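Local structure of beta-glucosidase (Pseudoalteromonas sp., 3F95) at residues S49-S53 / Y54-G58; M126-K129 / S130-L134; K173-D176 / D177-S180; S39-K42 / Q43-L46. The protein probably hydrolyses 1,3- and 1,4-beta-glucans as a whole enzyme, of which this chain is the extra C-terminal beta-sandwich domain. All blocks are in the same frame, centred on the assembly; numbering follows the deposited sequence.

Interaction 1: residues S49-S53 / Y54-G58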
loop_
_atom_site.group_PDB
_atom_site.type_symbol
_atom_site.label_atom_id
_atom_site.label_comp_id
_atom_site.label_asym_id
_atom_site.label_seq_id
_atom_site.Cartn_x
_atom_site.Cartn_y
_atom_site.Cartn_z
ATOM N N SER A 49 -4.429 13.821 -3.013
ATOM C CA SER A 49 -3.280 13.626 -3.879
ATOM C C SER A 49 -2.110 14.414 -3.309
ATOM O O SER A 49 -2.300 15.452 -2.677
ATOM C CB SER A 49 -3.580 14.065 -5.303
ATOM O OG SER A 49 -3.667 15.470 -5.366
ATOM N N VAL A 50 -0.906 13.923 -3.562
ATOM C CA VAL A 50 0.318 14.628 -3.166
ATOM C C VAL A 50 1.282 14.598 -4.380
ATOM O O VAL A 50 1.101 13.814 -5.328
ATOM C CB VAL A 50 0.990 13.981 -1.926
ATOM C CG1 VAL A 50 0.100 14.033 -0.688
ATOM C CG2 VAL A 50 1.427 12.557 -2.196
ATOM N N ASN A 51 2.305 15.436 -4.332
ATOM C CA ASN A 51 3.209 15.576 -5.475
ATOM C C ASN A 51 4.583 15.054 -5.098
ATOM O O ASN A 51 5.194 15.516 -4.121
ATOM C CB ASN A 51 3.273 17.043 -5.920
ATOM C CG ASN A 51 1.895 17.698 -6.013
ATOM O OD1 ASN A 51 0.938 17.133 -6.562
ATOM N ND2 ASN A 51 1.788 18.898 -5.447
ATOM N N LEU A 52 5.052 14.051 -5.822
ATOM C CA LEU A 52 6.383 13.538 -5.587
ATOM C C LEU A 52 7.312 13.924 -6.746
ATOM O O LEU A 52 8.179 14.768 -6.575
ATOM C CB LEU A 52 6.344 12.041 -5.365
ATOM C CG LEU A 52 7.684 11.332 -5.118
ATOM C CD1 LEU A 52 8.502 12.047 -4.019
ATOM C CD2 LEU A 52 7.438 9.895 -4.747
ATOM N N SER A 53 7.126 13.297 -7.902
ATOM C CA SER A 53 7.930 13.601 -9.085
ATOM C C SER A 53 7.158 14.478 -10.060
ATOM O O SER A 53 7.763 15.184 -10.874
ATOM C CB SER A 53 8.381 12.307 -9.767
ATOM O OG SER A 53 9.321 11.611 -8.969
ATOM N N TYR A 54 5.821 14.444 -9.960
ATOM C CA TYR A 54 4.904 15.176 -10.853
ATOM C C TYR A 54 3.755 15.703 -10.005
ATOM O O TYR A 54 3.661 15.339 -8.812
ATOM C CB TYR A 54 4.344 14.245 -11.968
ATOM C CG TYR A 54 5.419 13.537 -12.726
ATOM C CD1 TYR A 54 6.004 14.123 -13.855
ATOM C CD2 TYR A 54 5.887 12.284 -12.302
ATOM C CE1 TYR A 54 7.039 13.481 -14.531
ATOM C CE2 TYR A 54 6.895 11.642 -12.963
ATOM C CZ TYR A 54 7.475 12.241 -14.081
ATOM O OH TYR A 54 8.469 11.567 -14.727
ATOM N N GLN A 55 2.898 16.560 -10.566
ATOM C CA GLN A 55 1.651 16.926 -9.874
ATOM C C GLN A 55 0.801 15.660 -9.717
ATOM O O GLN A 55 0.602 14.912 -10.669
ATOM C CB GLN A 55 0.844 18.107 -10.515
ATOM C CG GLN A 55 1.112 18.526 -12.004
ATOM C CD GLN A 55 0.042 19.478 -12.624
ATOM O OE1 GLN A 55 -0.181 19.488 -13.853
ATOM N NE2 GLN A 55 -0.605 20.284 -11.777
ATOM N N GLU A 56 0.345 15.417 -8.491
ATOM C CA GLU A 56 -0.580 14.340 -8.175
ATOM C C GLU A 56 -0.135 12.907 -8.459
ATOM O O GLU A 56 -0.997 12.046 -8.684
ATOM C CB GLU A 56 -1.959 14.617 -8.810
ATOM C CG GLU A 56 -2.527 15.985 -8.399
ATOM C CD GLU A 56 -4.036 16.023 -8.510
ATOM O OE1 GLU A 56 -4.555 15.666 -9.583
ATOM O OE2 GLU A 56 -4.710 16.412 -7.530
ATOM N N ASP A 57 1.179 12.627 -8.434
ATOM C CA ASP A 57 1.620 11.244 -8.656
ATOM C C ASP A 57 1.584 10.371 -7.395
ATOM O O ASP A 57 1.831 9.172 -7.470
ATOM C CB ASP A 57 2.995 11.157 -9.347
ATOM C CG ASP A 57 4.112 11.738 -8.512
ATOM O OD1 ASP A 57 3.828 12.566 -7.622
ATOM O OD2 ASP A 57 5.277 11.382 -8.772
ATOM N N GLY A 58 1.260 10.973 -6.249
ATOM C CA GLY A 58 1.172 10.231 -4.985
ATOM C C GLY A 58 -0.233 10.334 -4.396
ATOM O O GLY A 58 -1.037 11.165 -4.814
#

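Interaction 2: residues M126-K129 / S130-L134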
loop_
_atom_site.group_PDB
_atom_site.type_symbol
_atom_site.label_atom_id
_atom_site.label_comp_id
_atom_site.label_asym_id
_atom_site.label_seq_id
_atom_site.Cartn_x
_atom_site.Cartn_y
_atom_site.Cartn_z
ATOM N N MET A 126 11.835 4.747 8.555
ATOM C CA MET A 126 10.858 5.725 8.080
ATOM C C MET A 126 10.770 7.021 8.931
ATOM O O MET A 126 10.071 7.975 8.572
ATOM C CB MET A 126 9.464 5.072 8.035
ATOM C CG MET A 126 9.367 3.817 7.126
ATOM S SD MET A 126 9.857 4.081 5.409
ATOM C CE MET A 126 8.500 5.067 4.778
ATOM N N ALA A 127 11.472 7.044 10.065
ATOM C CA ALA A 127 11.229 8.029 11.120
ATOM C C ALA A 127 11.649 9.442 10.732
ATOM O O ALA A 127 11.234 10.419 11.379
ATOM C CB ALA A 127 11.941 7.602 12.426
ATOM N N ASP A 128 12.449 9.561 9.673
ATOM C CA ASP A 128 12.811 10.883 9.154
ATOM C C ASP A 128 11.634 11.602 8.450
ATOM O O ASP A 128 11.769 12.763 8.068
ATOM C CB ASP A 128 14.045 10.830 8.235
ATOM C CG ASP A 128 13.836 9.980 6.989
ATOM O OD1 ASP A 128 12.689 9.561 6.719
ATOM O OD2 ASP A 128 14.836 9.729 6.261
ATOM N N LYS A 129 10.499 10.909 8.312
ATOM C CA LYS A 129 9.301 11.444 7.641
ATOM C C LYS A 129 9.594 11.870 6.200
ATOM O O LYS A 129 8.927 12.751 5.651
ATOM C CB LYS A 129 8.683 12.608 8.437
ATOM C CG LYS A 129 8.284 12.230 9.862
ATOM C CD LYS A 129 7.628 13.385 10.592
ATOM C CE LYS A 129 7.206 12.981 11.998
ATOM N NZ LYS A 129 8.400 12.749 12.874
ATOM N N SER A 130 10.593 11.235 5.593
ATOM C CA SER A 130 10.950 11.469 4.206
ATOM C C SER A 130 10.441 10.314 3.362
ATOM O O SER A 130 10.104 9.259 3.889
ATOM C CB SER A 130 12.474 11.556 4.034
ATOM O OG SER A 130 13.035 12.482 4.945
ATOM N N TRP A 131 10.413 10.518 2.052
ATOM C CA TRP A 131 10.095 9.440 1.119
ATOM C C TRP A 131 11.206 8.408 1.123
ATOM O O TRP A 131 12.406 8.787 1.219
ATOM C CB TRP A 131 9.929 9.964 -0.305
ATOM C CG TRP A 131 8.643 10.693 -0.528
ATOM C CD1 TRP A 131 8.439 12.048 -0.484
ATOM C CD2 TRP A 131 7.375 10.096 -0.854
ATOM N NE1 TRP A 131 7.101 12.336 -0.760
ATOM C CE2 TRP A 131 6.434 11.155 -0.997
ATOM C CE3 TRP A 131 6.944 8.767 -1.036
ATOM C CZ2 TRP A 131 5.074 10.925 -1.330
ATOM C CZ3 TRP A 131 5.579 8.536 -1.358
ATOM C CH2 TRP A 131 4.672 9.614 -1.498
ATOM N N HIS A 132 10.821 7.130 1.041
ATOM C CA HIS A 132 11.741 5.996 0.831
ATOM C C HIS A 132 11.148 5.002 -0.152
ATOM O O HIS A 132 9.927 4.784 -0.177
ATOM C CB HIS A 132 12.046 5.264 2.130
ATOM C CG HIS A 132 12.588 6.174 3.184
ATOM N ND1 HIS A 132 13.906 6.576 3.204
ATOM C CD2 HIS A 132 11.979 6.818 4.205
ATOM C CE1 HIS A 132 14.090 7.414 4.211
ATOM N NE2 HIS A 132 12.936 7.582 4.833
ATOM N N THR A 133 12.003 4.410 -0.972
ATOM C CA THR A 133 11.578 3.349 -1.856
ATOM C C THR A 133 11.733 2.016 -1.119
ATOM O O THR A 133 12.839 1.635 -0.711
ATOM C CB THR A 133 12.402 3.330 -3.156
ATOM O OG1 THR A 133 12.331 4.617 -3.757
ATOM C CG2 THR A 133 11.840 2.303 -4.115
ATOM N N LEU A 134 10.611 1.325 -0.934
ATOM C CA LEU A 134 10.587 0.064 -0.189
ATOM C C LEU A 134 10.390 -1.101 -1.162
ATOM O O LEU A 134 9.479 -1.061 -2.019
ATOM C CB LEU A 134 9.448 0.094 0.847
ATOM C CG LEU A 134 9.436 1.223 1.885
ATOM C CD1 LEU A 134 8.203 1.085 2.806
ATOM C CD2 LEU A 134 10.761 1.194 2.725
HETATM O O HOH W 1 8.930 8.239 6.140
#

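Interaction 3: residues K173-D176 / D177-S180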
loop_
_atom_site.group_PDB
_atom_site.type_symbol
_atom_site.label_atom_id
_atom_site.label_comp_id
_atom_site.label_asym_id
_atom_site.label_seq_id
_atom_site.Cartn_x
_atom_site.Cartn_y
_atom_site.Cartn_z
ATOM N N LYS A 173 13.227 -7.374 -9.796
ATOM C CA LYS A 173 14.399 -6.778 -9.155
ATOM C C LYS A 173 14.145 -5.376 -8.587
ATOM O O LYS A 173 13.803 -4.433 -9.335
ATOM C CB LYS A 173 15.619 -6.746 -10.098
ATOM C CG LYS A 173 15.484 -5.846 -11.316
ATOM C CD LYS A 173 16.719 -4.956 -11.458
ATOM C CE LYS A 173 17.990 -5.779 -11.515
ATOM N NZ LYS A 173 19.241 -4.974 -11.269
ATOM N N PRO A 174 14.368 -5.237 -7.271
ATOM C CA PRO A 174 14.279 -3.997 -6.517
ATOM C C PRO A 174 15.182 -2.913 -7.114
ATOM O O PRO A 174 16.320 -3.201 -7.533
ATOM C CB PRO A 174 14.761 -4.402 -5.119
ATOM C CG PRO A 174 15.432 -5.707 -5.266
ATOM C CD PRO A 174 14.765 -6.368 -6.418
ATOM N N SER A 175 14.670 -1.687 -7.181
ATOM C CA SER A 175 15.448 -0.564 -7.699
ATOM C C SER A 175 16.726 -0.429 -6.873
ATOM O O SER A 175 16.794 -0.910 -5.741
ATOM C CB SER A 175 14.646 0.731 -7.617
ATOM O OG SER A 175 14.497 1.134 -6.266
ATOM N N ASP A 176 17.729 0.236 -7.440
ATOM C CA ASP A 176 18.995 0.439 -6.735
ATOM C C ASP A 176 18.837 1.150 -5.395
ATOM O O ASP A 176 19.439 0.740 -4.400
ATOM C CB ASP A 176 19.986 1.218 -7.615
ATOM C CG ASP A 176 20.544 0.382 -8.752
ATOM O OD1 ASP A 176 20.201 -0.824 -8.855
ATOM O OD2 ASP A 176 21.338 0.947 -9.545
ATOM N N ASP A 177 18.025 2.197 -5.343
ATOM C CA ASP A 177 18.016 2.927 -4.073
ATOM C C ASP A 177 16.963 2.407 -3.087
ATOM O O ASP A 177 16.720 3.004 -2.036
ATOM C CB ASP A 177 17.994 4.448 -4.280
ATOM C CG ASP A 177 19.389 5.023 -4.546
ATOM O OD1 ASP A 177 19.513 6.265 -4.575
ATOM O OD2 ASP A 177 20.366 4.246 -4.723
ATOM N N SER A 178 16.427 1.229 -3.386
ATOM C CA SER A 178 15.397 0.631 -2.536
ATOM C C SER A 178 15.930 0.028 -1.235
ATOM O O SER A 178 17.091 -0.398 -1.150
ATOM C CB SER A 178 14.597 -0.407 -3.315
ATOM O OG SER A 178 15.355 -1.584 -3.529
ATOM N N ILE A 179 15.062 0.011 -0.232
ATOM C CA ILE A 179 15.298 -0.637 1.049
ATOM C C ILE A 179 14.389 -1.867 1.095
ATOM O O ILE A 179 13.170 -1.742 0.956
ATOM C CB ILE A 179 14.957 0.332 2.199
ATOM C CG1 ILE A 179 15.715 1.667 2.025
ATOM C CG2 ILE A 179 15.180 -0.323 3.593
ATOM C CD1 ILE A 179 15.296 2.759 3.055
ATOM N N SER A 180 14.982 -3.053 1.246
ATOM C CA SER A 180 14.212 -4.285 1.267
ATOM C C SER A 180 13.638 -4.570 2.662
ATOM O O SER A 180 14.380 -4.650 3.663
ATOM C CB SER A 180 15.057 -5.455 0.734
ATOM O OG SER A 180 14.326 -6.678 0.756
HETATM O O HOH W 2 19.136 -1.199 -2.770
#

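Interaction 4: residues S39-K42 / Q43-L46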
loop_
_atom_site.group_PDB
_atom_site.type_symbol
_atom_site.label_atom_id
_atom_site.label_comp_id
_atom_site.label_asym_id
_atom_site.label_seq_id
_atom_site.Cartn_x
_atom_site.Cartn_y
_atom_site.Cartn_z
ATOM N N SER A 39 -13.682 7.618 3.404
ATOM C CA SER A 39 -14.285 6.348 3.780
ATOM C C SER A 39 -15.795 6.550 4.005
ATOM O O SER A 39 -16.287 7.686 3.911
ATOM C CB SER A 39 -13.616 5.779 5.021
ATOM O OG SER A 39 -13.752 6.628 6.145
ATOM N N GLY A 40 -16.502 5.461 4.283
ATOM C CA GLY A 40 -17.976 5.529 4.411
ATOM C C GLY A 40 -18.478 6.527 5.451
ATOM O O GLY A 40 -19.550 7.138 5.268
ATOM N N ASP A 41 -17.745 6.703 6.550
ATOM C CA ASP A 41 -18.208 7.606 7.621
ATOM C C ASP A 41 -17.782 9.063 7.417
ATOM O O ASP A 41 -18.072 9.967 8.260
ATOM C CB ASP A 41 -17.845 7.072 9.009
ATOM C CG ASP A 41 -16.361 7.099 9.294
ATOM O OD1 ASP A 41 -15.590 7.774 8.567
ATOM O OD2 ASP A 41 -15.971 6.449 10.272
ATOM N N LYS A 42 -17.072 9.279 6.303
ATOM C CA LYS A 42 -16.531 10.588 5.862
ATOM C C LYS A 42 -15.364 11.140 6.694
ATOM O O LYS A 42 -14.914 12.262 6.450
ATOM C CB LYS A 42 -17.635 11.666 5.720
ATOM C CG LYS A 42 -18.979 11.171 5.195
ATOM C CD LYS A 42 -18.830 10.598 3.801
ATOM C CE LYS A 42 -20.119 9.978 3.317
ATOM N NZ LYS A 42 -20.274 10.388 1.910
ATOM N N GLN A 43 -14.866 10.372 7.654
ATOM C CA GLN A 43 -13.835 10.889 8.568
ATOM C C GLN A 43 -12.738 9.919 8.943
ATOM O O GLN A 43 -11.621 10.367 9.273
ATOM C CB GLN A 43 -14.452 11.393 9.891
ATOM C CG GLN A 43 -15.329 12.591 9.755
ATOM C CD GLN A 43 -16.156 12.859 11.021
ATOM O OE1 GLN A 43 -15.941 12.256 12.075
ATOM N NE2 GLN A 43 -17.134 13.733 10.894
ATOM N N SER A 44 -13.039 8.611 8.970
ATOM C CA SER A 44 -12.060 7.666 9.524
ATOM C C SER A 44 -10.801 7.570 8.670
ATOM O O SER A 44 -9.688 7.491 9.201
ATOM C CB SER A 44 -12.637 6.245 9.684
ATOM O OG SER A 44 -13.575 6.208 10.737
ATOM N N LEU A 45 -10.991 7.554 7.352
ATOM C CA LEU A 45 -9.869 7.361 6.408
ATOM C C LEU A 45 -10.138 8.283 5.214
ATOM O O LEU A 45 -11.189 8.182 4.577
ATOM C CB LEU A 45 -9.745 5.887 5.974
ATOM C CG LEU A 45 -8.648 5.523 4.956
ATOM C CD1 LEU A 45 -7.258 6.019 5.434
ATOM C CD2 LEU A 45 -8.631 4.002 4.679
ATOM N N LEU A 46 -9.188 9.189 4.937
ATOM C CA LEU A 46 -9.291 10.161 3.850
ATOM C C LEU A 46 -8.087 10.019 2.936
ATOM O O LEU A 46 -6.982 9.774 3.421
ATOM C CB LEU A 46 -9.308 11.605 4.354
ATOM C CG LEU A 46 -10.310 12.138 5.402
ATOM C CD1 LEU A 46 -10.391 13.684 5.252
ATOM C CD2 LEU A 46 -11.680 11.495 5.324
#

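Interaction 1: residues S49-S53 / Y54-G58
D57 reaches across the loop to the backbone of L52 and S53 and takes one N-H with each carboxylate oxygen. Its CB leads to CG with chi1 64°, which places the carboxylate between its own backbone N and carbonyl carbon and turns it toward the N-H groups of L52 and S53. D57 OD1 accepts from L52 N at 2.6 Å through its syn lone pair. D57 OD2 accepts from S53 N at 2.8 Å, also on the syn side but 21° out of the carboxylate plane. The CB atoms of L52 and S53 pack against these same oxygens. An alanine here has no carboxylate, and the amides of L52 and S53 left without it would probably let the loop shift. N51 makes a matching bond the other way: its OD1 accepts from E56 N at 2.6 Å, nearly straight at 170°. In one of the two conformers of S49, OG donates to E56 OE2 at 2.6 Å from above the carboxylate plane. V50 and G58 form an antiparallel hydrogen-bonded pair, with V50 N to G58 O and G58 N to V50 O both 3.0 Å. R12 makes a cation-pi contact with the Y54 ring. Residues Y54 to D57 form a type II turn. D57 and G58 both face V50, a classic beta bulge at the foot of the loop joining strands 45-50 and 58-63.

Interaction 2: residues M126-K129 / S130-L134
D128 OD1 is gripped by two donors from the residues that follow it. H132 NE2 gives its hydrogen to D128 OD1 at 2.7 Å, with an angle of 163°. The acceptor uses its syn lone pair and lies in the plane of the imidazole. Carboxylate and ring are nearly coplanar, 6° apart, so they meet edge to edge. The second donor is S130 N, 2.9 Å from D128 OD1, and it comes from above the carboxylate plane. This bond makes an Asx turn at D128. The torsion behind this is D128 chi1, 62°, which turns the carboxylate back over the chain that follows. S130 OG adds a weak bond to D128 O at 3.4 Å.

M126 sits beside the same histidine. Its SD lies 3.7 Å from H132 CD2 and approaches the ring obliquely. M126 SD also meets L134 CD2 tip to tip at 4.0 Å. A leucine in place of H132 has no ring N-H, and the D128 carboxylate, left with S130 N, would probably be freer to turn.

Further out, M126 to K129 form a type I turn closed by K129 N to M126 O. A water donates to M126 O and S130 O and bridges the two ends of the bend. Strand 132-137 carries H132 into the sheet, where it pairs through its backbone with M92 of strand 87-94.

The chemistry is that of a His-carboxylate hydrogen bond. The nearby carboxylate would be expected to favour a protonated imidazole and so strengthen the link between the turn and the strand.

Interaction 3: residues K173-D176 / D177-S180
S178 closes a type I beta turn on S175, and the turn, S175 to S178, leads into the edge strand 179-180 of the beta-sandwich. Two hydrogen bonds hold it, and both end on S175 O. The backbone one comes from S178 N at 3.2 Å. The side-chain one comes from S178 OG to S175 O at 2.7 Å, tilted only 16° from the carbonyl plane. S178 OG can do this because chi1, 73°, folds the hydroxyl back between its own backbone N and carbonyl carbon, toward the start of the turn.

Van der Waals contacts surround this double grip. P174 CB touches S178 OG at 3.3 Å, and S175 OG lies 3.3 Å from S178 CB. D176 and D177 are both exposed on the crest.

Outside the turn, E89 OE1 accepts from S175 N. The side chains of P174 and S178 both rest on A135 of strand 132-137, which lies parallel to strand 179-180.

A water bridges two carbonyls of the turn. It donates to those on both sides of D177, at 2.6 Å from D176 O and 2.7 Å from S178 O.

Interaction 4: residues S39-K42 / Q43-L46
D41 and S44 meet at the tight centre of this bend. D41 OD1 takes two backbone donors: S44 N at 2.7 Å on its syn lone pair, and Q43 N at 2.8 Å on the anti side, 30° out of the carboxylate plane. The other oxygen, D41 OD2, accepts from S44 OG at 2.5 Å, a very short bond. Three donors thus hold one carboxylate and fix its rotation. The group gets there through chi1, 69°, which turns it toward the N-H groups of Q43 and S44.

Beside it, S39 joins the start of the segment to strand 45-50. S39 N donates to L45 O at 2.8 Å. S39 OG accepts from L45 N at 3.2 Å. The same hydroxyl is also bonded to D24 OD2, so this buried serine has two partners for its OG. S39 CB packs on L45 CB at 4.0 Å, and the L45 side chain continues onto L22 and L69.

The solvent side is looser. K42 and Q43 are exposed, and the K42 chain leads away from the bend. Here the contact is carbon against a carbonyl oxygen: L46 CD2 lies 3.5 Å from K42 O.

S39 to K42 make a type I beta turn, closed by K42 N to S39 O. The bond from Q43 N to D41 OD1 then makes an Asx turn at D41, in the loop joining the antiparallel strands 37-38 and 45-50 of the sandwich.

How the interactions relate
All four interactions are local bends that reach the same mixed sheet of the C-terminal domain. Interactions 4 and 1 adjoin in sequence and share strand 45-50, their centres 22 Å apart. Interaction 1 meets interaction 2 through W131: L52 CD1 is 3.5 Å from W131 CD1, and V50 CG2 is 4.1 Å from W131 CZ2. Interactions 2 and 3 are the closest pair, with centres 13 Å apart, and sit on neighbouring parallel strands. A probable hydrogen bond joins T133 O to I179 N at 2.8 Å. Interactions 3 and 4 lie on opposite sides of the chain's centre, 33 Å between centres. In three of the four, an aspartate side chain accepts one or two backbone N-H groups.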